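Long-range contacts in flagellar basal body protein (Helicobacter pylori, PDB 5NPY), which probably assembles into the flagellar hook of Helicobacter pylori, the flexible joint that passes torque from the rotary motor to the filament: residues L183-V188 with F494-V499; D362-A367 with G473-I478. All coordinates share one frame; numbering follows the deposited sequence.

Contact 1 (L183-V188 with F494-V499)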
ATOM      1  N   LEU A 183      -8.246   6.811 -27.611  1.00 88.03           N
ATOM      2  CA  LEU A 183      -8.305   5.813 -26.552  1.00 69.39           C
ATOM      3  C   LEU A 183      -8.227   6.519 -25.206  1.00 64.56           C
ATOM      4  O   LEU A 183      -7.228   7.183 -24.908  1.00 65.07           O
ATOM      5  CB  LEU A 183      -7.176   4.789 -26.697  1.00 55.83           C
ATOM      6  CG  LEU A 183      -7.574   3.392 -27.170  1.00 57.64           C
ATOM      7  CD1 LEU A 183      -8.151   2.576 -26.033  1.00 61.16           C
ATOM      8  CD2 LEU A 183      -8.583   3.497 -28.277  1.00 58.90           C
ATOM      9  N   THR A 184      -9.282   6.391 -24.407  1.00 52.31           N
ATOM     10  CA  THR A 184      -9.232   6.807 -23.015  1.00 53.17           C
ATOM     11  C   THR A 184      -8.923   5.605 -22.133  1.00 42.41           C
ATOM     12  O   THR A 184      -9.003   4.451 -22.555  1.00 38.75           O
ATOM     13  CB  THR A 184     -10.545   7.471 -22.569  1.00 61.73           C
ATOM     14  OG1 THR A 184     -11.656   6.587 -22.788  1.00 58.43           O
ATOM     15  CG2 THR A 184     -10.766   8.797 -23.322  1.00 55.79           C
ATOM     16  N   TYR A 185      -8.534   5.897 -20.900  1.00 44.68           N
ATOM     17  CA  TYR A 185      -8.291   4.884 -19.879  1.00 51.76           C
ATOM     18  C   TYR A 185      -9.434   4.937 -18.882  1.00 54.84           C
ATOM     19  O   TYR A 185      -9.609   5.953 -18.205  1.00 54.28           O
ATOM     20  CB  TYR A 185      -6.966   5.136 -19.165  1.00 55.40           C
ATOM     21  CG  TYR A 185      -6.594   4.043 -18.209  1.00 58.53           C
ATOM     22  CD1 TYR A 185      -5.770   3.005 -18.613  1.00 66.35           C
ATOM     23  CD2 TYR A 185      -7.061   4.043 -16.910  1.00 55.73           C
ATOM     24  CE1 TYR A 185      -5.420   1.999 -17.750  1.00 68.35           C
ATOM     25  CE2 TYR A 185      -6.721   3.037 -16.038  1.00 61.69           C
ATOM     26  CZ  TYR A 185      -5.901   2.015 -16.469  1.00 66.10           C
ATOM     27  OH  TYR A 185      -5.540   1.006 -15.619  1.00 66.95           O
ATOM     28  N   GLN A 186     -10.209   3.864 -18.786  1.00 56.33           N
ATOM     29  CA  GLN A 186     -11.344   3.894 -17.874  1.00 56.50           C
ATOM     30  C   GLN A 186     -10.825   3.870 -16.439  1.00 48.95           C
ATOM     31  O   GLN A 186      -9.910   3.093 -16.119  1.00 46.28           O
ATOM     32  CB  GLN A 186     -12.331   2.745 -18.105  1.00 65.24           C
ATOM     33  CG  GLN A 186     -13.167   2.846 -19.397  1.00 78.38           C
ATOM     34  CD  GLN A 186     -14.137   4.024 -19.447  1.00 85.63           C
ATOM     35  OE1 GLN A 186     -13.901   5.083 -18.851  1.00 89.23           O
ATOM     36  NE2 GLN A 186     -15.227   3.852 -20.190  1.00 87.94           N
ATOM     37  N   PRO A 187     -11.340   4.726 -15.561  1.00 43.64           N
ATOM     38  CA  PRO A 187     -10.943   4.655 -14.155  1.00 46.94           C
ATOM     39  C   PRO A 187     -11.473   3.379 -13.516  1.00 40.89           C
ATOM     40  O   PRO A 187     -12.344   2.687 -14.058  1.00 28.83           O
ATOM     41  CB  PRO A 187     -11.574   5.914 -13.545  1.00 47.84           C
ATOM     42  CG  PRO A 187     -12.711   6.251 -14.454  1.00 43.95           C
ATOM     43  CD  PRO A 187     -12.244   5.861 -15.823  1.00 34.24           C
ATOM     44  N   VAL A 188     -10.883   3.052 -12.367  1.00 37.58           N
ATOM     45  CA  VAL A 188     -11.220   1.853 -11.607  1.00 32.55           C
ATOM     46  C   VAL A 188     -11.531   2.247 -10.167  1.00 35.36           C
ATOM     47  O   VAL A 188     -10.803   3.038  -9.555  1.00 39.61           O
ATOM     48  CB  VAL A 188     -10.085   0.804 -11.642  1.00 33.72           C
ATOM     49  CG1 VAL A 188     -10.518  -0.490 -10.932  1.00 30.06           C
ATOM     50  CG2 VAL A 188      -9.671   0.510 -13.063  1.00 28.35           C
ATOM     51  N   PHE A 494      -0.621   6.654 -20.845  1.00 53.32           N
ATOM     52  CA  PHE A 494      -1.749   7.546 -20.641  1.00 51.66           C
ATOM     53  C   PHE A 494      -1.351   8.682 -19.709  1.00 46.27           C
ATOM     54  O   PHE A 494      -0.263   8.689 -19.126  1.00 50.18           O
ATOM     55  CB  PHE A 494      -2.963   6.781 -20.099  1.00 50.36           C
ATOM     56  CG  PHE A 494      -3.565   5.832 -21.092  1.00 39.24           C
ATOM     57  CD1 PHE A 494      -4.734   6.161 -21.757  1.00 33.78           C
ATOM     58  CD2 PHE A 494      -2.948   4.615 -21.376  1.00 38.45           C
ATOM     59  CE1 PHE A 494      -5.289   5.291 -22.680  1.00 38.39           C
ATOM     60  CE2 PHE A 494      -3.490   3.742 -22.296  1.00 38.86           C
ATOM     61  CZ  PHE A 494      -4.662   4.075 -22.946  1.00 41.01           C
ATOM     62  N   SER A 495      -2.251   9.661 -19.582  1.00 45.01           N
ATOM     63  CA  SER A 495      -1.959  10.840 -18.769  1.00 47.02           C
ATOM     64  C   SER A 495      -1.798  10.499 -17.294  1.00 47.33           C
ATOM     65  O   SER A 495      -1.027  11.155 -16.589  1.00 52.92           O
ATOM     66  CB  SER A 495      -3.063  11.870 -18.940  1.00 47.99           C
ATOM     67  OG  SER A 495      -4.314  11.219 -19.052  1.00 54.91           O
ATOM     68  N   ASN A 496      -2.514   9.498 -16.807  1.00 46.00           N
ATOM     69  CA  ASN A 496      -2.380   9.145 -15.405  1.00 42.51           C
ATOM     70  C   ASN A 496      -1.080   8.418 -15.105  1.00 57.00           C
ATOM     71  O   ASN A 496      -0.890   7.927 -13.982  1.00 68.09           O
ATOM     72  CB  ASN A 496      -3.575   8.300 -14.963  1.00 40.77           C
ATOM     73  CG  ASN A 496      -3.811   7.106 -15.866  1.00 54.07           C
ATOM     74  OD1 ASN A 496      -2.925   6.707 -16.623  1.00 60.44           O
ATOM     75  ND2 ASN A 496      -5.019   6.530 -15.797  1.00 49.96           N
ATOM     76  N   GLY A 497      -0.161   8.316 -16.059  1.00 48.18           N
ATOM     77  CA  GLY A 497       1.095   7.655 -15.788  1.00 59.74           C
ATOM     78  C   GLY A 497       1.034   6.147 -15.814  1.00 62.31           C
ATOM     79  O   GLY A 497       1.938   5.495 -15.281  1.00 66.27           O
ATOM     80  N   VAL A 498      -0.005   5.569 -16.417  1.00 56.36           N
ATOM     81  CA  VAL A 498      -0.127   4.125 -16.564  1.00 52.06           C
ATOM     82  C   VAL A 498       0.366   3.734 -17.947  1.00 55.33           C
ATOM     83  O   VAL A 498      -0.005   4.358 -18.951  1.00 54.99           O
ATOM     84  CB  VAL A 498      -1.573   3.648 -16.350  1.00 41.99           C
ATOM     85  CG1 VAL A 498      -1.622   2.158 -16.451  1.00 38.72           C
ATOM     86  CG2 VAL A 498      -2.085   4.102 -15.000  1.00 44.39           C
ATOM     87  N   VAL A 499       1.200   2.699 -17.992  1.00 53.99           N
ATOM     88  CA  VAL A 499       1.736   2.135 -19.222  1.00 53.17           C
ATOM     89  C   VAL A 499       1.445   0.640 -19.194  1.00 51.37           C
ATOM     90  O   VAL A 499       2.036  -0.098 -18.393  1.00 51.80           O
ATOM     91  CB  VAL A 499       3.239   2.399 -19.368  1.00 50.46           C
ATOM     92  CG1 VAL A 499       3.800   1.612 -20.532  1.00 54.35           C
ATOM     93  CG2 VAL A 499       3.493   3.890 -19.540  1.00 51.94           C
TER

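Contact 2 (D362-A367 with G473-I478)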
ATOM      1  N   ASP A 362      -3.958   7.823  -1.967  1.00 23.77           N
ATOM      2  CA  ASP A 362      -4.908   8.281  -2.967  1.00 30.74           C
ATOM      3  C   ASP A 362      -5.806   7.125  -3.379  1.00 21.29           C
ATOM      4  O   ASP A 362      -5.320   6.069  -3.794  1.00 23.77           O
ATOM      5  CB  ASP A 362      -4.191   8.842  -4.198  1.00 30.37           C
ATOM      6  CG  ASP A 362      -3.352  10.081  -3.892  1.00 37.65           C
ATOM      7  OD1 ASP A 362      -2.352  10.315  -4.614  1.00 45.73           O
ATOM      8  OD2 ASP A 362      -3.696  10.829  -2.957  1.00 29.79           O
ATOM      9  N   ILE A 363      -7.116   7.325  -3.285  1.00 17.77           N
ATOM     10  CA  ILE A 363      -8.056   6.320  -3.765  1.00 21.01           C
ATOM     11  C   ILE A 363      -9.073   7.001  -4.665  1.00 28.57           C
ATOM     12  O   ILE A 363      -9.202   8.230  -4.678  1.00 25.04           O
ATOM     13  CB  ILE A 363      -8.751   5.555  -2.620  1.00 23.61           C
ATOM     14  CG1 ILE A 363      -9.666   6.492  -1.827  1.00 22.25           C
ATOM     15  CG2 ILE A 363      -7.689   4.881  -1.722  1.00 16.54           C
ATOM     16  CD1 ILE A 363     -10.600   5.771  -0.844  1.00 17.94           C
ATOM     17  N   TYR A 364      -9.789   6.175  -5.440  1.00 26.86           N
ATOM     18  CA  TYR A 364     -10.593   6.651  -6.554  1.00 28.25           C
ATOM     19  C   TYR A 364     -11.945   5.967  -6.563  1.00 32.00           C
ATOM     20  O   TYR A 364     -12.026   4.753  -6.356  1.00 29.86           O
ATOM     21  CB  TYR A 364      -9.875   6.407  -7.886  1.00 23.50           C
ATOM     22  CG  TYR A 364      -8.469   6.940  -7.862  1.00 23.50           C
ATOM     23  CD1 TYR A 364      -7.389   6.107  -7.587  1.00 27.87           C
ATOM     24  CD2 TYR A 364      -8.221   8.290  -8.077  1.00 33.63           C
ATOM     25  CE1 TYR A 364      -6.090   6.610  -7.538  1.00 28.66           C
ATOM     26  CE2 TYR A 364      -6.931   8.804  -8.029  1.00 35.89           C
ATOM     27  CZ  TYR A 364      -5.868   7.960  -7.755  1.00 36.36           C
ATOM     28  OH  TYR A 364      -4.582   8.469  -7.711  1.00 43.26           O
ATOM     29  N   ASP A 365     -13.004   6.750  -6.829  1.00 27.90           N
ATOM     30  CA  ASP A 365     -14.354   6.207  -6.956  1.00 27.84           C
ATOM     31  C   ASP A 365     -14.553   5.652  -8.373  1.00 31.43           C
ATOM     32  O   ASP A 365     -13.623   5.599  -9.182  1.00 30.80           O
ATOM     33  CB  ASP A 365     -15.396   7.262  -6.571  1.00 24.32           C
ATOM     34  CG  ASP A 365     -15.413   8.474  -7.509  1.00 30.07           C
ATOM     35  OD1 ASP A 365     -14.866   8.439  -8.633  1.00 37.42           O
ATOM     36  OD2 ASP A 365     -15.992   9.487  -7.101  1.00 23.39           O
ATOM     37  N   LYS A 366     -15.781   5.219  -8.691  1.00 32.63           N
ATOM     38  CA  LYS A 366     -16.043   4.673 -10.022  1.00 35.59           C
ATOM     39  C   LYS A 366     -15.803   5.711 -11.120  1.00 34.81           C
ATOM     40  O   LYS A 366     -15.497   5.347 -12.263  1.00 33.12           O
ATOM     41  CB  LYS A 366     -17.475   4.147 -10.112  1.00 27.44           C
ATOM     42  CG  LYS A 366     -17.717   2.870  -9.362  1.00 32.33           C
ATOM     43  CD  LYS A 366     -19.183   2.497  -9.394  1.00 34.90           C
ATOM     44  CE  LYS A 366     -19.476   1.342  -8.452  1.00 38.20           C
ATOM     45  NZ  LYS A 366     -20.868   0.847  -8.620  1.00 48.91           N
ATOM     46  N   ALA A 367     -15.945   6.999 -10.794  1.00 20.83           N
ATOM     47  CA  ALA A 367     -15.735   8.068 -11.761  1.00 25.54           C
ATOM     48  C   ALA A 367     -14.270   8.451 -11.907  1.00 39.47           C
ATOM     49  O   ALA A 367     -13.938   9.190 -12.840  1.00 41.70           O
ATOM     50  CB  ALA A 367     -16.541   9.306 -11.368  1.00 20.19           C
ATOM     51  N   GLY A 473      -7.462   0.678  -7.480  1.00 22.51           N
ATOM     52  CA  GLY A 473      -8.171   1.790  -8.104  1.00 23.96           C
ATOM     53  C   GLY A 473      -7.259   2.595  -9.015  1.00 30.92           C
ATOM     54  O   GLY A 473      -6.053   2.673  -8.801  1.00 37.01           O
ATOM     55  N   LYS A 474      -7.854   3.193 -10.058  1.00 30.58           N
ATOM     56  CA  LYS A 474      -7.119   3.900 -11.117  1.00 36.61           C
ATOM     57  C   LYS A 474      -7.887   5.159 -11.484  1.00 33.13           C
ATOM     58  O   LYS A 474      -9.123   5.147 -11.502  1.00 29.70           O
ATOM     59  CB  LYS A 474      -6.920   3.062 -12.397  1.00 34.09           C
ATOM     60  CG  LYS A 474      -6.353   1.664 -12.207  1.00 27.53           C
ATOM     61  CD  LYS A 474      -4.851   1.623 -12.325  1.00 31.13           C
ATOM     62  CE  LYS A 474      -4.279   0.420 -11.582  1.00 45.22           C
ATOM     63  NZ  LYS A 474      -4.214   0.651 -10.089  1.00 51.99           N
ATOM     64  N   PRO A 475      -7.191   6.250 -11.783  1.00 42.67           N
ATOM     65  CA  PRO A 475      -7.867   7.465 -12.249  1.00 43.25           C
ATOM     66  C   PRO A 475      -8.047   7.508 -13.763  1.00 43.12           C
ATOM     67  O   PRO A 475      -7.389   6.794 -14.530  1.00 35.13           O
ATOM     68  CB  PRO A 475      -6.923   8.584 -11.780  1.00 39.51           C
ATOM     69  CG  PRO A 475      -5.566   7.941 -11.785  1.00 35.13           C
ATOM     70  CD  PRO A 475      -5.764   6.478 -11.475  1.00 39.76           C
ATOM     71  N   ARG A 476      -8.975   8.369 -14.176  1.00 45.85           N
ATOM     72  CA  ARG A 476      -9.185   8.671 -15.585  1.00 51.61           C
ATOM     73  C   ARG A 476      -7.861   9.062 -16.254  1.00 54.78           C
ATOM     74  O   ARG A 476      -6.982   9.669 -15.636  1.00 46.54           O
ATOM     75  CB  ARG A 476     -10.220   9.801 -15.691  1.00 65.55           C
ATOM     76  CG  ARG A 476     -10.944   9.920 -17.020  1.00 77.41           C
ATOM     77  CD  ARG A 476     -12.344   9.317 -16.974  1.00 87.03           C
ATOM     78  NE  ARG A 476     -12.736   8.777 -18.280  1.00 94.81           N
ATOM     79  CZ  ARG A 476     -13.919   8.230 -18.554  1.00 98.33           C
ATOM     80  NH1 ARG A 476     -14.854   8.147 -17.614  1.00 97.80           N
ATOM     81  NH2 ARG A 476     -14.169   7.767 -19.777  1.00 97.58           N
ATOM     82  N   GLY A 477      -7.700   8.687 -17.523  1.00 55.54           N
ATOM     83  CA  GLY A 477      -6.533   9.106 -18.280  1.00 60.35           C
ATOM     84  C   GLY A 477      -6.834   9.270 -19.756  1.00 63.51           C
ATOM     85  O   GLY A 477      -7.772   8.669 -20.295  1.00 61.04           O
ATOM     86  N   ILE A 478      -6.023  10.104 -20.409  1.00 61.67           N
ATOM     87  CA  ILE A 478      -6.065  10.267 -21.860  1.00 60.92           C
ATOM     88  C   ILE A 478      -4.855   9.563 -22.444  1.00 51.12           C
ATOM     89  O   ILE A 478      -3.819   9.433 -21.785  1.00 48.83           O
ATOM     90  CB  ILE A 478      -6.085  11.748 -22.299  1.00 68.23           C
ATOM     91  CG1 ILE A 478      -4.803  12.463 -21.840  1.00 72.59           C
ATOM     92  CG2 ILE A 478      -7.324  12.445 -21.752  1.00 63.21           C
ATOM     93  CD1 ILE A 478      -4.058  13.237 -22.900  1.00 68.55           C
TER
HETATM   94  O   HOH W   1     -15.283   9.886 -15.613  1.00 33.93           O

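Contact 1 (L183-V188 with F494-V499)
Tyr185, on the short strand 184-185, stands across from Phe494 with their CA atoms 7.1 Å apart, where residues 494-497 fold into a type I turn. Its ring presents an edge to the face of Phe494, a T-shaped pair with centroids 5.5 Å apart and planes inclined at 64°. CB of Tyr185 also comes over that face, 4.0 Å from the Phe494 ring centroid, in a CH-pi contact. With CG anti to the backbone N (chi1 -174°), the tyrosine ring extends past Phe494 to Val498, just after the turn. There Tyr185 CE1 meets Val498 CG1 at 4.0 Å, and the hydroxyl has weak hydrogen bonds to Ser159 and Glu500. The turn is that of a beta hairpin linking strands 489-494 and 499-509, probably part of the same domain as 183-188, which lies in the FlgE/F/G D1 family region; Gly497, with its positive phi, forms the G1 bulge that commonly follows a type I turn. Gly497 N bonds to Phe494 O, and Phe494 N more weakly to Val498 O. Asn496 folds back over this loop: its OD1 accepts from Val498 N at 3.1 Å, an Asx turn in which the donor lies above the carbonyl plane. The other end of the amide, ND2, approaches Tyr185 CD2 to 3.4 Å, with amide and ring planes nearly perpendicular, but its hydrogen bond goes to Pro475 O. Thus both ends of the amide are engaged and its rotation is fixed beside the tyrosine. Leu183 O lies 3.5 Å from Phe494 CE1, and Leu157 packs against both aromatic residues.

Contact 2 (D362-A367 with G473-I478)
Residues 362-367 and 473-478 meet at an angle, closest at Tyr364 and Gly473 with CA atoms 5.6 Å apart, and the CA atoms of Ala367 and Arg476 are 7.6 Å apart. Tyr364 makes most of the contribution of its own segment. Its CG is anti to the carbonyl carbon (chi1 -51°), which carries the ring across the extended backbone of 473-475, one face turned to Lys474 C and Pro475. CD of Pro475 sits 4.0 Å from the Tyr364 ring centroid and only 15° from the ring normal, a CH-pi contact, while Pro475 CB touches Tyr364 CE2 at 3.8 Å. Gly473 C approaches the ring obliquely, 3.8 Å from Tyr364 CD1. The lysine side chain of Lys474 leaves its backbone away from the segment of Tyr364 and curls round so that NZ donates to Gly473 O at 3.0 Å, from well above the carbonyl plane. At the outer end the chains meet through solvent: one water donates to Ala367 O and accepts from Arg476 NH1 at 2.7 Å, a bridge that is probably weakly held, since Arg476 is poorly ordered. OD2 of Asp365 forms a salt bridge with Lys440 and its OD1 accepts from Asp369 N, bracing the turn that leads into strand 370-381. Ser190 bonds to the backbone of Tyr364. A proline packed on a tyrosine face here joins the end of a long beta hairpin, strands 346-364 and 370-381, to the connector running from strand 465-471 to strand 477-484.

Contact 1 is partly buried beside strand 184-185, whereas contact 2 is a surface contact where an outlying beta hairpin meets the connector leading into strand 477-484. Their centres are about 9 Å apart, and strand 184-185 pairs antiparallel with strand 477-484, so the two share one piece of sheet. Ser495 probably bonds to the Ile478 backbone, and with the Asn496 amide ties the turn of contact 1 to the connector that also carries the proline of contact 2. Both rest on tyrosine, but contact 1 pairs it with another aromatic ring in a partly buried setting, while contact 2 lays it on proline and backbone, with water bridging the rim.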